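Side-chain contacts in probable endoglucanase (Gluconacetobacter xylinus, PDB 1WZZ), which hydrolyses internal beta-1,4-glucosidic linkages of cellulose and carboxymethyl-cellulose as a secreted glycoside hydrolase of family 8: residues Val37-Thr40 against Ser46-Glu49; Trp71-Thr76 against Trp88-Gly93. All coordinates share one frame; numbering follows the deposited sequence.

Contact 1 of 2, residues Val37-Thr40 against Ser46-Glu49; sequences VVDT and SHSE
D39 reaches across to the imidazole of H47 and takes its ND1 proton mainly on OD2, at 2.8 Å with an N-H...O angle of 149°. With respect to the ring, the oxygen sits at the edge, almost exactly in the imidazole plane; with respect to the carboxylate, ND1 arrives on the syn side, 24° out of its plane, and the two flat groups are turned well away from coplanar. OD1 shares the same N-H more weakly, 2.9 Å from H47 ND1. The first torsion of D39 (chi1 56°) places CG between the backbone N and the carbonyl carbon, and the bond to ND1 limits rotation of the imidazole, which also meets the ring of W88. H47 is also the N-cap of helix 48-61, which carries E49, the proton donor by similarity with other family 8 enzymes; this pair, the tight part of the contact although both residues are partly exposed, therefore fastens the loop after helix 18-30 to the start of an active-site helix of the (alpha/alpha)6 barrel. At the buried V37, the carbonyl oxygen accepts from S46 OG at about 2.8 Å, although the hydroxyl position is less certain. A water lies 2.7 Å from V37 O and accepts from H47 N at 2.9 Å. The loose side is at T40 and E49, which do not touch across the contact; E49 OE2 stays 5.9 Å from D39 OD1.

Contact 2 of 2, residues Trp71-Thr76 against Trp88-Gly93; sequences WMWART and WRFLKG. With SO4 (sulfate ion), chain B.
Helix 64-77 of the (alpha/alpha)6 barrel meets the short strand 89-91, partner of strand 45-47 in a two-stranded antiparallel sheet, through one T-shaped aromatic pair, W73 and F90. The indole points the far edge of its six-membered ring at the phenyl face: CZ2 lies over the centre of the F90 ring, 3.5 Å above its plane, while CH2 comes within 3.5 Å of CG and also touches CB of F90. The two ring centroids are 4.9 Å apart and the planes stand at 78°, close to perpendicular. W73 extends from the helix with CG anti to its backbone N (chi1 -171°), which carries the benzo end of the indole out to the strand; the CB of F90 already points toward the helix. Around the pair, the W73 side chain also touches S46 and R36, and P97 packs on F90. Farther along, K92 lies beside a sulfate ion, probably from the crystallisation liquor. Its NZ makes a weak hydrogen bond of 3.5 Å to sulfate O4, the lysine chain being bent at its last torsion (chi4 58°), and S34 and R36 bind the same ion. No hydrogen bond joins the two segments, so their cohesion probably rests on dispersion and on the slightly positive C-H edge of the indole facing the pi cloud of the phenyl ring.

In the fold
From the N terminus, the chain leaves helix 18-30 and contact 1 closes a short loop, bringing residues 46-49 back against 37-40 at the junction of strand 45-47 and helix 48-61. Helix 64-77 follows, and contact 2 then closes a second loop between that helix and strand 89-91. The two loops stand in series, neither enclosing nor crossing the other, yet their centres are only 8 Å apart. The antiparallel sheet joins them, with S46 O probably accepting a hydrogen bond from F90 N and W88 O one from S48 N. Together they tie the consecutive helices 48-61 and 64-77 to one small sheet beside the E49 region.

Contact 1 of 2, residues Val37-Thr40 against Ser46-Glu49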
loop_
_atom_site.group_PDB
_atom_site.type_symbol
_atom_site.label_atom_id
_atom_site.label_comp_id
_atom_site.label_asym_id
_atom_site.label_seq_id
_atom_site.Cartn_x
_atom_site.Cartn_y
_atom_site.Cartn_z
ATOM N N VAL A 37 2.920 11.670 -11.291
ATOM C CA VAL A 37 2.830 10.280 -11.748
ATOM C C VAL A 37 1.413 10.096 -12.305
ATOM O O VAL A 37 0.416 10.373 -11.625
ATOM C CB VAL A 37 3.078 9.293 -10.567
ATOM C CG1 VAL A 37 2.799 7.817 -10.994
ATOM C CG2 VAL A 37 4.490 9.464 -10.085
ATOM N N VAL A 38 1.310 9.653 -13.559
ATOM C CA VAL A 38 -0.003 9.466 -14.170
ATOM C C VAL A 38 -0.440 8.040 -13.864
ATOM O O VAL A 38 -0.003 7.099 -14.520
ATOM C CB VAL A 38 0.073 9.711 -15.696
ATOM C CG1 VAL A 38 -1.228 9.323 -16.353
ATOM C CG2 VAL A 38 0.353 11.174 -15.950
ATOM N N ASP A 39 -1.297 7.875 -12.853
ATOM C CA ASP A 39 -1.710 6.533 -12.449
ATOM C C ASP A 39 -3.071 6.070 -12.945
ATOM O O ASP A 39 -3.667 5.156 -12.376
ATOM C CB ASP A 39 -1.590 6.369 -10.914
ATOM C CG ASP A 39 -2.368 7.415 -10.123
ATOM O OD1 ASP A 39 -2.322 7.369 -8.873
ATOM O OD2 ASP A 39 -3.021 8.273 -10.732
ATOM N N THR A 40 -3.523 6.689 -14.033
ATOM C CA THR A 40 -4.797 6.390 -14.674
ATOM C C THR A 40 -4.553 6.263 -16.185
ATOM O O THR A 40 -3.538 6.736 -16.690
ATOM C CB THR A 40 -5.825 7.527 -14.422
ATOM O OG1 THR A 40 -7.093 6.952 -14.093
ATOM C CG2 THR A 40 -5.978 8.406 -15.669
ATOM N N SER A 46 -3.976 12.073 -10.811
ATOM C CA SER A 46 -2.787 11.685 -10.077
ATOM C C SER A 46 -3.291 11.500 -8.652
ATOM O O SER A 46 -4.334 12.040 -8.288
ATOM C CB SER A 46 -1.706 12.753 -10.172
ATOM O OG SER A 46 -1.139 12.722 -11.480
ATOM N N HIS A 47 -2.599 10.699 -7.855
ATOM C CA HIS A 47 -3.090 10.476 -6.492
ATOM C C HIS A 47 -1.957 10.446 -5.502
ATOM O O HIS A 47 -0.790 10.327 -5.885
ATOM C CB HIS A 47 -3.810 9.150 -6.401
ATOM C CG HIS A 47 -4.983 9.041 -7.317
ATOM N ND1 HIS A 47 -4.845 8.843 -8.673
ATOM C CD2 HIS A 47 -6.313 9.093 -7.071
ATOM C CE1 HIS A 47 -6.045 8.769 -9.224
ATOM N NE2 HIS A 47 -6.951 8.915 -8.275
ATOM N N SER A 48 -2.283 10.543 -4.214
ATOM C CA SER A 48 -1.204 10.490 -3.239
ATOM C C SER A 48 -0.509 9.130 -3.304
ATOM O O SER A 48 0.701 9.055 -3.126
ATOM C CB SER A 48 -1.717 10.782 -1.819
ATOM O OG SER A 48 -2.735 9.867 -1.417
ATOM N N GLU A 49 -1.263 8.055 -3.552
ATOM C CA GLU A 49 -0.646 6.731 -3.663
ATOM C C GLU A 49 0.358 6.655 -4.815
ATOM O O GLU A 49 1.448 6.098 -4.676
ATOM C CB GLU A 49 -1.720 5.656 -3.882
ATOM C CG GLU A 49 -2.511 5.351 -2.632
ATOM C CD GLU A 49 -3.853 6.050 -2.593
ATOM O OE1 GLU A 49 -4.754 5.479 -1.930
ATOM O OE2 GLU A 49 -4.004 7.155 -3.204
HETATM O O HOH W 1 0.052 10.157 -8.938
#

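Contact 2 of 2, residues Trp71-Thr76 against Trp88-Gly93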
loop_
_atom_site.group_PDB
_atom_site.type_symbol
_atom_site.label_atom_id
_atom_site.label_comp_id
_atom_site.label_asym_id
_atom_site.label_seq_id
_atom_site.Cartn_x
_atom_site.Cartn_y
_atom_site.Cartn_z
ATOM N N TRP A 71 8.571 14.583 -5.366
ATOM C CA TRP A 71 8.284 15.072 -4.014
ATOM C C TRP A 71 7.890 16.544 -4.072
ATOM O O TRP A 71 6.918 16.981 -3.437
ATOM C CB TRP A 71 9.506 14.864 -3.132
ATOM C CG TRP A 71 9.425 15.490 -1.775
ATOM C CD1 TRP A 71 10.433 16.140 -1.140
ATOM C CD2 TRP A 71 8.292 15.518 -0.865
ATOM N NE1 TRP A 71 10.024 16.578 0.102
ATOM C CE2 TRP A 71 8.718 16.217 0.297
ATOM C CE3 TRP A 71 6.973 15.035 -0.919
ATOM C CZ2 TRP A 71 7.872 16.446 1.398
ATOM C CZ3 TRP A 71 6.127 15.269 0.190
ATOM C CH2 TRP A 71 6.591 15.972 1.324
HETATM N N MSE A 72 8.635 17.329 -4.831
HETATM C CA MSE A 72 8.229 18.728 -4.940
HETATM C C MSE A 72 6.792 18.815 -5.476
HETATM O O MSE A 72 6.000 19.621 -4.988
HETATM C CB MSE A 72 9.189 19.515 -5.846
HETATM C CG MSE A 72 8.761 20.951 -6.038
HETATM SE SE MSE A 72 10.133 21.920 -6.993
HETATM C CE MSE A 72 9.612 21.464 -8.789
ATOM N N TRP A 73 6.421 17.978 -6.453
ATOM C CA TRP A 73 5.069 18.021 -6.997
ATOM C C TRP A 73 4.042 17.607 -5.927
ATOM O O TRP A 73 2.990 18.252 -5.769
ATOM C CB TRP A 73 4.917 17.103 -8.220
ATOM C CG TRP A 73 3.582 17.309 -8.919
ATOM C CD1 TRP A 73 3.318 18.192 -9.940
ATOM C CD2 TRP A 73 2.320 16.713 -8.582
ATOM N NE1 TRP A 73 1.982 18.179 -10.247
ATOM C CE2 TRP A 73 1.345 17.285 -9.430
ATOM C CE3 TRP A 73 1.915 15.755 -7.639
ATOM C CZ2 TRP A 73 -0.004 16.935 -9.366
ATOM C CZ3 TRP A 73 0.574 15.408 -7.581
ATOM C CH2 TRP A 73 -0.371 15.996 -8.437
ATOM N N ALA A 74 4.328 16.533 -5.207
ATOM C CA ALA A 74 3.393 16.096 -4.171
ATOM C C ALA A 74 3.226 17.129 -3.058
ATOM O O ALA A 74 2.097 17.382 -2.612
ATOM C CB ALA A 74 3.854 14.738 -3.577
ATOM N N ARG A 75 4.325 17.732 -2.621
ATOM C CA ARG A 75 4.258 18.708 -1.535
ATOM C C ARG A 75 3.497 19.942 -1.962
ATOM O O ARG A 75 2.628 20.425 -1.224
ATOM C CB ARG A 75 5.657 19.129 -1.068
ATOM C CG ARG A 75 5.600 20.021 0.195
ATOM C CD ARG A 75 6.921 20.706 0.527
ATOM N NE ARG A 75 8.068 20.068 -0.104
ATOM C CZ ARG A 75 8.546 20.397 -1.303
ATOM N NH1 ARG A 75 9.594 19.750 -1.803
ATOM N NH2 ARG A 75 7.989 21.382 -1.996
ATOM N N THR A 76 3.791 20.431 -3.162
ATOM C CA THR A 76 3.123 21.633 -3.654
ATOM C C THR A 76 1.659 21.455 -4.047
ATOM O O THR A 76 0.836 22.335 -3.806
ATOM C CB THR A 76 3.904 22.283 -4.863
ATOM O OG1 THR A 76 3.900 21.420 -5.997
ATOM C CG2 THR A 76 5.311 22.535 -4.495
ATOM N N TRP A 88 -6.032 13.133 -1.406
ATOM C CA TRP A 88 -5.878 11.883 -2.134
ATOM C C TRP A 88 -5.834 11.927 -3.637
ATOM O O TRP A 88 -5.204 11.072 -4.254
ATOM C CB TRP A 88 -6.955 10.889 -1.672
ATOM C CG TRP A 88 -8.296 11.095 -2.312
ATOM C CD1 TRP A 88 -9.195 12.103 -2.070
ATOM C CD2 TRP A 88 -8.864 10.287 -3.348
ATOM N NE1 TRP A 88 -10.294 11.965 -2.906
ATOM C CE2 TRP A 88 -10.109 10.859 -3.697
ATOM C CE3 TRP A 88 -8.436 9.139 -4.018
ATOM C CZ2 TRP A 88 -10.936 10.314 -4.693
ATOM C CZ3 TRP A 88 -9.264 8.595 -5.017
ATOM C CH2 TRP A 88 -10.495 9.188 -5.336
ATOM N N ARG A 89 -6.455 12.943 -4.216
ATOM C CA ARG A 89 -6.546 13.018 -5.666
ATOM C C ARG A 89 -6.378 14.397 -6.294
ATOM O O ARG A 89 -6.807 15.407 -5.737
ATOM C CB ARG A 89 -7.898 12.432 -6.078
ATOM C CG ARG A 89 -8.115 12.374 -7.581
ATOM C CD ARG A 89 -9.292 11.476 -7.920
ATOM N NE ARG A 89 -10.570 12.076 -7.565
ATOM C CZ ARG A 89 -11.750 11.512 -7.823
ATOM N NH1 ARG A 89 -11.802 10.338 -8.435
ATOM N NH2 ARG A 89 -12.879 12.120 -7.475
ATOM N N PHE A 90 -5.765 14.406 -7.479
ATOM C CA PHE A 90 -5.529 15.617 -8.268
ATOM C C PHE A 90 -6.193 15.382 -9.620
ATOM O O PHE A 90 -5.997 14.336 -10.245
ATOM C CB PHE A 90 -4.013 15.841 -8.438
ATOM C CG PHE A 90 -3.652 16.942 -9.405
ATOM C CD1 PHE A 90 -3.514 16.671 -10.768
ATOM C CD2 PHE A 90 -3.432 18.241 -8.951
ATOM C CE1 PHE A 90 -3.153 17.689 -11.672
ATOM C CE2 PHE A 90 -3.071 19.270 -9.841
ATOM C CZ PHE A 90 -2.932 18.988 -11.201
ATOM N N LEU A 91 -7.002 16.347 -10.059
ATOM C CA LEU A 91 -7.690 16.242 -11.341
ATOM C C LEU A 91 -7.208 17.395 -12.223
ATOM O O LEU A 91 -7.551 18.564 -12.013
ATOM C CB LEU A 91 -9.208 16.309 -11.116
ATOM C CG LEU A 91 -9.772 15.282 -10.122
ATOM C CD1 LEU A 91 -11.215 15.637 -9.762
ATOM C CD2 LEU A 91 -9.687 13.886 -10.706
ATOM N N LYS A 92 -6.374 17.064 -13.197
ATOM C CA LYS A 92 -5.839 18.089 -14.064
ATOM C C LYS A 92 -6.955 18.723 -14.875
ATOM O O LYS A 92 -7.813 18.019 -15.400
ATOM C CB LYS A 92 -4.804 17.497 -15.013
ATOM C CG LYS A 92 -4.078 18.576 -15.792
ATOM C CD LYS A 92 -2.957 18.031 -16.651
ATOM C CE LYS A 92 -2.317 19.172 -17.426
ATOM N NZ LYS A 92 -1.809 20.225 -16.488
ATOM N N GLY A 93 -6.959 20.047 -14.952
ATOM C CA GLY A 93 -7.975 20.725 -15.741
ATOM C C GLY A 93 -9.211 21.128 -14.967
ATOM O O GLY A 93 -9.893 22.093 -15.324
HETATM S S SO4 B . 1.372 17.569 -16.413
HETATM O O1 SO4 B . 1.675 16.863 -15.150
HETATM O O2 SO4 B . 0.028 17.197 -16.886
HETATM O O3 SO4 B . 2.356 17.182 -17.436
HETATM O O4 SO4 B . 1.451 19.019 -16.158
#